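Amino acid amide racemase (Ochrobactrum anthropi, PDB 6GIO) binds pyridoxal-5'-phosphate and belongs to the class-III aminotransferase family of PLP-dependent proteins, here built as an assembly of two chains. Local coordinates at residues D117-V122 and A201-P206; P168-F173 and E180-L185; L310-I313 and G317-Q320; Y380-A385 and V416-G421. All coordinates share one frame; numbering follows the deposited sequence.

Contact 1. Residues D117-V122 and A201-P206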
loop_
_atom_site.group_PDB
_atom_site.type_symbol
_atom_site.label_atom_id
_atom_site.label_comp_id
_atom_site.label_asym_id
_atom_site.label_seq_id
_atom_site.Cartn_x
_atom_site.Cartn_y
_atom_site.Cartn_z
ATOM N N ASP C 117 -5.263 0.711 8.762
ATOM C CA ASP C 117 -6.237 -0.335 8.479
ATOM C C ASP C 117 -5.862 -1.609 9.264
ATOM O O ASP C 117 -6.702 -2.237 9.909
ATOM C CB ASP C 117 -6.302 -0.603 6.990
ATOM C CG ASP C 117 -7.478 -1.477 6.617
ATOM O OD1 ASP C 117 -8.456 -1.566 7.387
ATOM O OD2 ASP C 117 -7.440 -2.085 5.553
ATOM N N CYS C 118 -4.584 -1.950 9.199
ATOM C CA CYS C 118 -4.016 -3.013 9.988
ATOM C C CYS C 118 -4.345 -2.808 11.447
ATOM O O CYS C 118 -4.900 -3.701 12.101
ATOM C CB CYS C 118 -2.484 -3.089 9.794
ATOM S SG CYS C 118 -1.745 -4.374 10.862
ATOM N N ALA C 119 -4.014 -1.619 11.961
ATOM C CA ALA C 119 -4.196 -1.335 13.375
ATOM C C ALA C 119 -5.639 -1.584 13.743
ATOM O O ALA C 119 -5.885 -2.325 14.683
ATOM C CB ALA C 119 -3.784 0.106 13.729
ATOM N N VAL C 120 -6.593 -1.002 13.010
ATOM C CA VAL C 120 -8.000 -1.192 13.394
ATOM C C VAL C 120 -8.460 -2.651 13.320
ATOM O O VAL C 120 -9.152 -3.147 14.246
ATOM C CB VAL C 120 -9.019 -0.266 12.646
ATOM C CG1 VAL C 120 -9.059 -0.510 11.146
ATOM C CG2 VAL C 120 -10.405 -0.479 13.227
ATOM N N ARG C 121 -8.046 -3.349 12.268
ATOM C CA ARG C 121 -8.433 -4.770 12.105
ATOM C C ARG C 121 -7.889 -5.616 13.267
ATOM O O ARG C 121 -8.636 -6.366 13.839
ATOM C CB ARG C 121 -7.872 -5.311 10.791
ATOM C CG ARG C 121 -8.495 -4.717 9.539
ATOM C CD ARG C 121 -8.235 -5.576 8.323
ATOM N NE ARG C 121 -8.566 -6.964 8.521
ATOM C CZ ARG C 121 -7.836 -7.985 8.126
ATOM N NH1 ARG C 121 -6.965 -7.850 7.142
ATOM N NH2 ARG C 121 -7.962 -9.137 8.746
ATOM N N VAL C 122 -6.642 -5.412 13.656
ATOM C CA VAL C 122 -6.023 -6.309 14.632
ATOM C C VAL C 122 -6.357 -5.903 16.050
ATOM O O VAL C 122 -6.427 -6.745 16.965
ATOM C CB VAL C 122 -4.489 -6.418 14.407
ATOM C CG1 VAL C 122 -3.769 -5.147 14.802
ATOM C CG2 VAL C 122 -3.921 -7.635 15.131
ATOM N N ALA C 201 -9.673 0.703 21.334
ATOM C CA ALA C 201 -8.575 1.623 21.188
ATOM C C ALA C 201 -9.017 3.054 21.002
ATOM O O ALA C 201 -10.130 3.310 20.532
ATOM C CB ALA C 201 -7.784 1.213 19.971
ATOM N N VAL C 202 -8.116 3.986 21.322
ATOM C CA VAL C 202 -8.280 5.408 20.999
ATOM C C VAL C 202 -7.156 5.721 20.075
ATOM O O VAL C 202 -6.009 5.333 20.360
ATOM C CB VAL C 202 -8.225 6.347 22.250
ATOM C CG1 VAL C 202 -7.058 6.026 23.160
ATOM C CG2 VAL C 202 -8.200 7.826 21.860
ATOM N N PHE C 203 -7.484 6.423 18.977
ATOM C CA PHE C 203 -6.488 6.865 18.014
ATOM C C PHE C 203 -6.172 8.326 18.148
ATOM O O PHE C 203 -7.077 9.188 18.025
ATOM C CB PHE C 203 -6.960 6.620 16.601
ATOM C CG PHE C 203 -6.769 5.204 16.124
ATOM C CD1 PHE C 203 -7.589 4.193 16.587
ATOM C CD2 PHE C 203 -5.797 4.904 15.150
ATOM C CE1 PHE C 203 -7.439 2.881 16.119
ATOM C CE2 PHE C 203 -5.647 3.621 14.678
ATOM C CZ PHE C 203 -6.470 2.596 15.155
ATOM N N ILE C 204 -4.882 8.610 18.302
ATOM C CA ILE C 204 -4.391 9.965 18.649
ATOM C C ILE C 204 -3.359 10.440 17.642
ATOM O O ILE C 204 -2.291 9.789 17.504
ATOM C CB ILE C 204 -3.687 9.970 20.022
ATOM C CG1 ILE C 204 -4.652 9.657 21.156
ATOM C CG2 ILE C 204 -3.010 11.306 20.281
ATOM C CD1 ILE C 204 -3.941 9.371 22.480
ATOM N N GLU C 205 -3.670 11.518 16.916
ATOM C CA GLU C 205 -2.634 12.314 16.284
ATOM C C GLU C 205 -2.057 13.299 17.337
ATOM O O GLU C 205 -2.809 14.096 17.911
ATOM C CB GLU C 205 -3.202 13.154 15.123
ATOM C CG GLU C 205 -3.781 12.398 13.940
ATOM C CD GLU C 205 -4.027 13.323 12.751
ATOM O OE1 GLU C 205 -5.152 13.487 12.302
ATOM O OE2 GLU C 205 -3.080 13.911 12.249
ATOM N N PRO C 206 -0.735 13.282 17.563
ATOM C CA PRO C 206 -0.115 14.197 18.539
ATOM C C PRO C 206 -0.030 15.646 18.077
ATOM O O PRO C 206 0.137 16.527 18.892
ATOM C CB PRO C 206 1.257 13.601 18.779
ATOM C CG PRO C 206 1.575 12.829 17.538
ATOM C CD PRO C 206 0.260 12.392 16.931
#

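Contact 2. Residues P168-F173 and E180-L185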
loop_
_atom_site.group_PDB
_atom_site.type_symbol
_atom_site.label_atom_id
_atom_site.label_comp_id
_atom_site.label_asym_id
_atom_site.label_seq_id
_atom_site.Cartn_x
_atom_site.Cartn_y
_atom_site.Cartn_z
ATOM N N PRO C 168 -14.335 16.367 19.457
ATOM C CA PRO C 168 -13.572 17.518 19.017
ATOM C C PRO C 168 -12.126 17.460 19.492
ATOM O O PRO C 168 -11.817 16.968 20.609
ATOM C CB PRO C 168 -14.317 18.706 19.657
ATOM C CG PRO C 168 -15.671 18.195 20.019
ATOM C CD PRO C 168 -15.439 16.767 20.355
ATOM N N TYR C 169 -11.228 17.926 18.634
ATOM C CA TYR C 169 -9.837 18.103 19.042
ATOM C C TYR C 169 -9.665 19.548 19.568
ATOM O O TYR C 169 -9.910 20.514 18.858
ATOM C CB TYR C 169 -8.896 17.769 17.865
ATOM C CG TYR C 169 -7.440 17.498 18.176
ATOM C CD1 TYR C 169 -6.543 18.530 18.333
ATOM C CD2 TYR C 169 -6.936 16.168 18.212
ATOM C CE1 TYR C 169 -5.180 18.282 18.532
ATOM C CE2 TYR C 169 -5.597 15.912 18.402
ATOM C CZ TYR C 169 -4.716 16.974 18.580
ATOM O OH TYR C 169 -3.364 16.741 18.762
ATOM N N PRO C 170 -9.309 19.689 20.837
ATOM C CA PRO C 170 -9.197 21.019 21.415
ATOM C C PRO C 170 -8.147 21.863 20.732
ATOM O O PRO C 170 -6.974 21.454 20.654
ATOM C CB PRO C 170 -8.708 20.768 22.836
ATOM C CG PRO C 170 -8.758 19.322 23.062
ATOM C CD PRO C 170 -9.025 18.611 21.802
ATOM N N ASP C 171 -8.570 23.039 20.291
ATOM C CA ASP C 171 -7.811 23.868 19.393
ATOM C C ASP C 171 -7.560 25.233 20.070
ATOM O O ASP C 171 -8.459 26.053 20.149
ATOM C CB ASP C 171 -8.637 24.044 18.138
ATOM C CG ASP C 171 -7.989 24.960 17.125
ATOM O OD1 ASP C 171 -6.928 25.594 17.408
ATOM O OD2 ASP C 171 -8.562 25.031 16.033
ATOM N N PRO C 172 -6.329 25.489 20.539
ATOM C CA PRO C 172 -6.059 26.772 21.184
ATOM C C PRO C 172 -6.367 28.021 20.325
ATOM O O PRO C 172 -6.675 29.038 20.891
ATOM C CB PRO C 172 -4.564 26.713 21.503
ATOM C CG PRO C 172 -4.192 25.279 21.418
ATOM C CD PRO C 172 -5.117 24.657 20.422
ATOM N N PHE C 173 -6.297 27.946 19.005
ATOM C CA PHE C 173 -6.488 29.125 18.152
ATOM C C PHE C 173 -7.971 29.417 17.885
ATOM O O PHE C 173 -8.344 30.560 17.761
ATOM C CB PHE C 173 -5.731 28.957 16.832
ATOM C CG PHE C 173 -5.684 30.218 15.973
ATOM C CD1 PHE C 173 -4.952 31.321 16.378
ATOM C CD2 PHE C 173 -6.343 30.277 14.753
ATOM C CE1 PHE C 173 -4.872 32.454 15.589
ATOM C CE2 PHE C 173 -6.277 31.404 13.950
ATOM C CZ PHE C 173 -5.536 32.511 14.373
ATOM N N GLU C 180 -10.709 20.476 29.031
ATOM C CA GLU C 180 -11.576 19.994 30.113
ATOM C C GLU C 180 -12.961 19.621 29.538
ATOM O O GLU C 180 -13.598 18.654 29.992
ATOM C CB GLU C 180 -11.699 21.066 31.210
ATOM C CG GLU C 180 -10.410 21.416 31.999
ATOM C CD GLU C 180 -9.292 22.146 31.185
ATOM O OE1 GLU C 180 -9.577 22.806 30.147
ATOM O OE2 GLU C 180 -8.097 22.055 31.584
ATOM N N ALA C 181 -13.420 20.386 28.537
ATOM C CA ALA C 181 -14.690 20.136 27.920
ATOM C C ALA C 181 -14.668 18.833 27.133
ATOM O O ALA C 181 -15.629 18.078 27.127
ATOM C CB ALA C 181 -15.093 21.303 27.024
ATOM N N VAL C 182 -13.574 18.559 26.437
ATOM C CA VAL C 182 -13.511 17.341 25.657
ATOM C C VAL C 182 -13.433 16.105 26.583
ATOM O O VAL C 182 -14.177 15.128 26.413
ATOM C CB VAL C 182 -12.384 17.444 24.660
ATOM C CG1 VAL C 182 -12.131 16.127 23.963
ATOM C CG2 VAL C 182 -12.790 18.504 23.632
ATOM N N LEU C 183 -12.614 16.194 27.607
ATOM C CA LEU C 183 -12.521 15.115 28.596
ATOM C C LEU C 183 -13.852 14.862 29.247
ATOM O O LEU C 183 -14.223 13.724 29.501
ATOM C CB LEU C 183 -11.482 15.438 29.654
ATOM C CG LEU C 183 -10.062 15.499 29.116
ATOM C CD1 LEU C 183 -9.125 16.155 30.147
ATOM C CD2 LEU C 183 -9.556 14.120 28.641
ATOM N N GLU C 184 -14.585 15.932 29.556
ATOM C CA GLU C 184 -15.922 15.837 30.213
ATOM C C GLU C 184 -16.895 15.082 29.284
ATOM O O GLU C 184 -17.556 14.201 29.729
ATOM C CB GLU C 184 -16.360 17.234 30.689
ATOM C CG GLU C 184 -17.848 17.410 30.946
ATOM C CD GLU C 184 -18.326 18.598 31.779
ATOM O OE1 GLU C 184 -19.023 19.474 31.258
ATOM O OE2 GLU C 184 -18.049 18.620 32.954
ATOM N N LEU C 185 -16.932 15.471 28.018
ATOM C CA LEU C 185 -17.736 14.855 26.998
ATOM C C LEU C 185 -17.435 13.355 26.866
ATOM O O LEU C 185 -18.348 12.555 26.745
ATOM C CB LEU C 185 -17.530 15.582 25.654
ATOM C CG LEU C 185 -18.336 15.145 24.454
ATOM C CD1 LEU C 185 -19.828 15.162 24.701
ATOM C CD2 LEU C 185 -18.041 16.076 23.296
#

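Contact 3. Residues L310-I313 and G317-Q320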
loop_
_atom_site.group_PDB
_atom_site.type_symbol
_atom_site.label_atom_id
_atom_site.label_comp_id
_atom_site.label_asym_id
_atom_site.label_seq_id
_atom_site.Cartn_x
_atom_site.Cartn_y
_atom_site.Cartn_z
ATOM N N LEU C 310 16.445 6.219 9.397
ATOM C CA LEU C 310 16.630 6.196 10.847
ATOM C C LEU C 310 18.087 6.396 11.203
ATOM O O LEU C 310 18.402 7.135 12.128
ATOM C CB LEU C 310 16.147 4.875 11.432
ATOM C CG LEU C 310 14.677 4.519 11.286
ATOM C CD1 LEU C 310 14.371 3.334 12.195
ATOM C CD2 LEU C 310 13.772 5.677 11.639
ATOM N N ASN C 311 19.001 5.769 10.457
ATOM C CA ASN C 311 20.412 5.859 10.838
ATOM C C ASN C 311 20.911 7.310 10.696
ATOM O O ASN C 311 21.572 7.832 11.594
ATOM C CB ASN C 311 21.262 4.883 10.016
ATOM C CG ASN C 311 22.724 4.889 10.426
ATOM O OD1 ASN C 311 23.084 4.471 11.524
ATOM N ND2 ASN C 311 23.554 5.387 9.554
ATOM N N THR C 312 20.570 7.962 9.577
ATOM C CA THR C 312 20.934 9.349 9.336
ATOM C C THR C 312 20.376 10.306 10.374
ATOM O O THR C 312 21.066 11.211 10.864
ATOM C CB THR C 312 20.418 9.767 7.965
ATOM O OG1 THR C 312 20.956 8.874 6.996
ATOM C CG2 THR C 312 20.808 11.145 7.647
ATOM N N ILE C 313 19.117 10.101 10.735
ATOM C CA ILE C 313 18.461 10.928 11.748
ATOM C C ILE C 313 19.138 10.795 13.115
ATOM O O ILE C 313 19.301 11.801 13.809
ATOM C CB ILE C 313 16.925 10.602 11.834
ATOM C CG1 ILE C 313 16.177 11.184 10.620
ATOM C CG2 ILE C 313 16.279 11.172 13.084
ATOM C CD1 ILE C 313 14.858 10.486 10.397
ATOM N N GLY C 317 22.011 13.778 14.326
ATOM C CA GLY C 317 21.193 14.528 15.269
ATOM C C GLY C 317 20.105 15.416 14.619
ATOM O O GLY C 317 20.009 16.612 14.924
ATOM N N LEU C 318 19.246 14.835 13.776
ATOM C CA LEU C 318 18.243 15.643 13.035
ATOM C C LEU C 318 17.004 16.018 13.870
ATOM O O LEU C 318 16.279 16.947 13.518
ATOM C CB LEU C 318 17.839 14.973 11.720
ATOM C CG LEU C 318 18.982 14.754 10.747
ATOM C CD1 LEU C 318 18.461 14.230 9.422
ATOM C CD2 LEU C 318 19.766 16.037 10.547
ATOM N N ALA C 319 16.790 15.325 14.979
ATOM C CA ALA C 319 15.735 15.732 15.895
ATOM C C ALA C 319 16.157 17.045 16.519
ATOM O O ALA C 319 15.451 18.040 16.445
ATOM C CB ALA C 319 15.521 14.686 16.978
ATOM N N GLN C 320 17.333 17.035 17.132
ATOM C CA GLN C 320 17.855 18.231 17.790
ATOM C C GLN C 320 17.971 19.351 16.732
ATOM O O GLN C 320 17.492 20.438 16.930
ATOM C CB GLN C 320 19.180 17.944 18.498
ATOM C CG GLN C 320 19.076 16.904 19.626
ATOM C CD GLN C 320 18.621 15.490 19.173
ATOM O OE1 GLN C 320 19.068 14.948 18.134
ATOM N NE2 GLN C 320 17.715 14.891 19.968
HETATM O O HOH W 1 18.279 12.905 16.021
#

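Contact 4. Residues Y380-A385 and V416-G421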
loop_
_atom_site.group_PDB
_atom_site.type_symbol
_atom_site.label_atom_id
_atom_site.label_comp_id
_atom_site.label_asym_id
_atom_site.label_seq_id
_atom_site.Cartn_x
_atom_site.Cartn_y
_atom_site.Cartn_z
ATOM N N TYR C 380 4.900 28.913 -5.937
ATOM C CA TYR C 380 5.400 28.096 -7.008
ATOM C C TYR C 380 6.101 28.952 -8.092
ATOM O O TYR C 380 7.209 28.624 -8.507
ATOM C CB TYR C 380 4.236 27.276 -7.579
ATOM C CG TYR C 380 4.406 26.910 -9.011
ATOM C CD1 TYR C 380 5.213 25.823 -9.372
ATOM C CD2 TYR C 380 3.781 27.663 -10.033
ATOM C CE1 TYR C 380 5.386 25.488 -10.696
ATOM C CE2 TYR C 380 3.957 27.338 -11.367
ATOM C CZ TYR C 380 4.754 26.249 -11.684
ATOM O OH TYR C 380 4.937 25.879 -12.983
ATOM N N GLN C 381 5.496 30.053 -8.519
ATOM C CA GLN C 381 6.147 30.891 -9.560
ATOM C C GLN C 381 7.414 31.544 -9.018
ATOM O O GLN C 381 8.342 31.759 -9.740
ATOM C CB GLN C 381 5.219 31.991 -10.029
ATOM C CG GLN C 381 3.974 31.521 -10.679
ATOM C CD GLN C 381 3.184 32.714 -11.201
ATOM O OE1 GLN C 381 2.810 33.600 -10.447
ATOM N NE2 GLN C 381 2.936 32.733 -12.498
ATOM N N LEU C 382 7.436 31.848 -7.730
ATOM C CA LEU C 382 8.605 32.419 -7.107
ATOM C C LEU C 382 9.668 31.395 -6.716
ATOM O O LEU C 382 10.727 31.796 -6.217
ATOM C CB LEU C 382 8.210 33.249 -5.861
ATOM C CG LEU C 382 7.276 34.424 -6.163
ATOM C CD1 LEU C 382 6.758 35.022 -4.853
ATOM C CD2 LEU C 382 7.984 35.473 -7.034
ATOM N N GLY C 383 9.398 30.095 -6.921
ATOM C CA GLY C 383 10.412 29.049 -6.697
ATOM C C GLY C 383 10.314 28.262 -5.387
ATOM O O GLY C 383 11.309 27.701 -4.911
ATOM N N ALA C 384 9.113 28.172 -4.816
ATOM C CA ALA C 384 8.886 27.309 -3.641
ATOM C C ALA C 384 7.608 26.489 -3.777
ATOM O O ALA C 384 6.564 27.002 -4.242
ATOM C CB ALA C 384 8.842 28.116 -2.371
ATOM N N ALA C 385 7.707 25.215 -3.374
ATOM C CA ALA C 385 6.589 24.286 -3.408
ATOM C C ALA C 385 6.016 24.065 -2.003
ATOM O O ALA C 385 6.716 23.545 -1.102
ATOM C CB ALA C 385 7.008 22.956 -4.020
ATOM N N VAL C 416 7.589 33.258 0.706
ATOM C CA VAL C 416 6.247 33.310 1.347
ATOM C C VAL C 416 5.752 34.765 1.537
ATOM O O VAL C 416 4.586 35.076 1.295
ATOM C CB VAL C 416 6.271 32.603 2.725
ATOM C CG1 VAL C 416 4.966 32.830 3.476
ATOM C CG2 VAL C 416 6.522 31.122 2.517
ATOM N N ASP C 417 6.659 35.611 2.033
ATOM C CA ASP C 417 6.426 37.033 2.227
ATOM C C ASP C 417 5.982 37.670 0.911
ATOM O O ASP C 417 4.957 38.336 0.836
ATOM C CB ASP C 417 7.727 37.660 2.777
ATOM C CG ASP C 417 7.664 39.169 2.932
ATOM O OD1 ASP C 417 6.657 39.822 2.606
ATOM O OD2 ASP C 417 8.690 39.712 3.345
ATOM N N GLN C 418 6.728 37.414 -0.142
ATOM C CA GLN C 418 6.413 38.003 -1.433
ATOM C C GLN C 418 5.127 37.444 -2.014
ATOM O O GLN C 418 4.357 38.179 -2.657
ATOM C CB GLN C 418 7.578 37.772 -2.403
ATOM C CG GLN C 418 7.418 38.546 -3.714
ATOM C CD GLN C 418 7.544 40.046 -3.515
ATOM O OE1 GLN C 418 6.743 40.833 -4.013
ATOM N NE2 GLN C 418 8.534 40.437 -2.761
ATOM N N ALA C 419 4.886 36.142 -1.810
ATOM C CA ALA C 419 3.675 35.517 -2.358
ATOM C C ALA C 419 2.376 36.067 -1.690
ATOM O O ALA C 419 1.404 36.387 -2.366
ATOM C CB ALA C 419 3.746 33.986 -2.273
ATOM N N ILE C 420 2.387 36.172 -0.365
ATOM C CA ILE C 420 1.247 36.739 0.400
ATOM C C ILE C 420 0.966 38.189 -0.028
ATOM O O ILE C 420 -0.181 38.568 -0.247
ATOM C CB ILE C 420 1.522 36.707 1.909
ATOM C CG1 ILE C 420 1.562 35.258 2.394
ATOM C CG2 ILE C 420 0.428 37.435 2.647
ATOM C CD1 ILE C 420 1.995 35.048 3.824
ATOM N N GLY C 421 2.032 38.981 -0.141
ATOM C CA GLY C 421 1.930 40.375 -0.531
ATOM C C GLY C 421 1.374 40.499 -1.915
ATOM O O GLY C 421 0.496 41.311 -2.151
#

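Contact 1. Residues D117-V122 and A201-P206
Phe203 drives the far end of its ring against Ala119, and this apolar touch carries the contact. The ring atom CZ of Phe203 comes within 3.9 Å of Ala119 CB, with Phe203 CE2 only slightly further from the same methyl. The methyl lies at the ring edge, near its plane, and so does the backbone N of Val120, 4.2 Å from Phe203 CZ. With CG anti to its carbonyl carbon (chi1 -81°), the phenyl group stands off the strand and spans the gap to the helix, whose nearest CA pair, Val120 and Ala201, is 8.3 Å apart. Alanine suits the meeting point because its short side chain lets the ring edge come close to the helix backbone.

No hydrogen bond joins the two segments. Backbone bonds run instead within the helix, as from Arg121 N to Asp117 O, and from the strand to Ile133 and Val236 of the flanking strands.

The contact is buried helix-on-sheet packing in the PLP-binding part of the fold. Strand 199-204 runs between strands 131-135 and 234-238, helix 112-127 covers one face, and the next residue after the strand, Glu205, belongs to the cofactor pocket.

Contact 2. Residues P168-F173 and E180-L185
Val182 straddles the backbone oxygen of Pro168: its CG1 and CG2 methyls each lie 3.5 Å from Pro168 O. Its chi1 of 171° places CG1 opposite the backbone N and CG2 opposite the carbonyl carbon, and the branched side chain presents both methyls to the loop. The second of them has further work to do. Val182 CG2 also approaches Pro170 CG at 4.2 Å, the two side chains crossing at about a right angle, and it reaches Pro168 CB at 4.3 Å.

One helical turn on, Leu185 sends CD2 to Pro168 CD, 4.0 Å away, again with side chains at roughly a right angle. Its CG stands anti to the backbone N (chi1 -177°), which brings CD2 to the CD corner of the proline ring at the more open margin of the contact. Beyond the packing, Asp171 OD1 accepts a bond from Phe173 N, closing an Asx turn within the loop; the donor meets the carboxylate from 43° out of its plane.

Proline suits the loop, since a rigid ring offers an apolar surface while giving up an N-H that would need a partner. Phe220 of helix 220-229 also packs on Pro170 and Val182. Because no hydrogen bond crosses between the two segments, the contact of the loop with helix 179-191 rests on van der Waals packing, including that of methyls against a carbonyl oxygen.

Contact 3. Residues L310-I313 and G317-Q320
Ile313 O is gripped twice: by the backbone N of Leu318 at 3.0 Å and by a water molecule at 2.7 Å that donates to it. The first bond is nearly straight, 168° at the hydrogen, and lies in the carbonyl plane on a lone pair. The water goes on to link the two segments, accepting from Ala319 N at 3.0 Å and donating to Gln320 OE1 at 3.0 Å, so it bridges the end of one helix to the first turn of the next.

The Leu318 bond is half of a Schellman motif; the other half runs from Gly317 N to the carbonyl of the residue that follows Ile313. Gly317 is the C-prime residue with positive phi (52°), a backbone setting that glycine takes readily, and it is also the N-cap position of helix 318-339.

Beside the polar turn the leucine folds back on the helix it has just left. Turned away from its own carbonyl carbon by a chi1 of -60°, Leu318 CG lets CD1 come to 4.0 Å from Ile313 CG1, the two side chains crossing at about a right angle. Thr312 CG2 touches Leu318 CD1 more loosely, at 4.3 Å, while the threonine hydroxyl bonds Ala308 O one turn earlier. The chemistry implies a tight turn between two consecutive helices, in which hydrogen bonds and water satisfy carbonyl and N-H groups at the junction and aliphatic carbons pack alongside it.

Contact 4. Residues Y380-A385 and V416-G421
Leu382 and Ala419 mark the nearest approach of the two backbones, with their CA atoms 7.5 Å apart, where the chain leaves helix 369-382 through Gly383 and passes beside helix 406-424. Gly383 has positive phi (101°) in a Schellman motif, and its N bonds back to Tyr380 O at 3.1 Å. A side chain at these angles would press on the carbonyl O of the residue before, which is why glycine fits the turn.

The contact itself is carried by one methyl. Leu382 CD1 lies 3.7 Å from the backbone N of Ala419 and 4.1 Å from Ala419 CB, and it also reaches Gln418 CG at 3.8 Å. Leucine suits this place because it is long enough to bridge from the end of one helix to the flank of the other; a chi1 of -61° sets CG anti to the carbonyl carbon, from where CD1 meets helix 406-424. Alanine, in turn, lets the methyl settle close to the helix backbone. Gln418 joins in through CB and CG alone: its chain bends at chi2 (68°) and carries the amide away from Leu382, so the aliphatic base packs while the polar end leads off. The two side chains cross at about a right angle, and no hydrogen bond joins the segments.

Ile415, on helix 406-424 itself, extends this packing to Leu382 and Ala384. The same helix also meets helix 318-339, through Val416 on Leu333 and a salt bridge from Asp417 to Lys339, while Ala384 begins strand 384-389, and Ala385 bonds by its backbone to Leu45 of strand 43-46.

From the N terminus, contact 1 opens on helix 112-127 and closes a long loop at strand 199-204. Contact 2 falls wholly within that span, folding the loop after strand 164-167 onto helix 179-191. The two touch where Tyr169 OH probably hydrogen-bonds Glu205 O at 2.8 Å, although their centres are about 20 Å apart. Contacts 3 and 4 follow in series, and none of the loops cross. Contact 3 closes a very short turn between helices 300-315 and 318-339, whereas contact 4 returns across 30 residues to join helix 369-382 with helix 406-424. Contacts 1 and 4 lie on opposite sides of the chain's centre, about 37 Å apart between centres, each involving a strand of a different sheet.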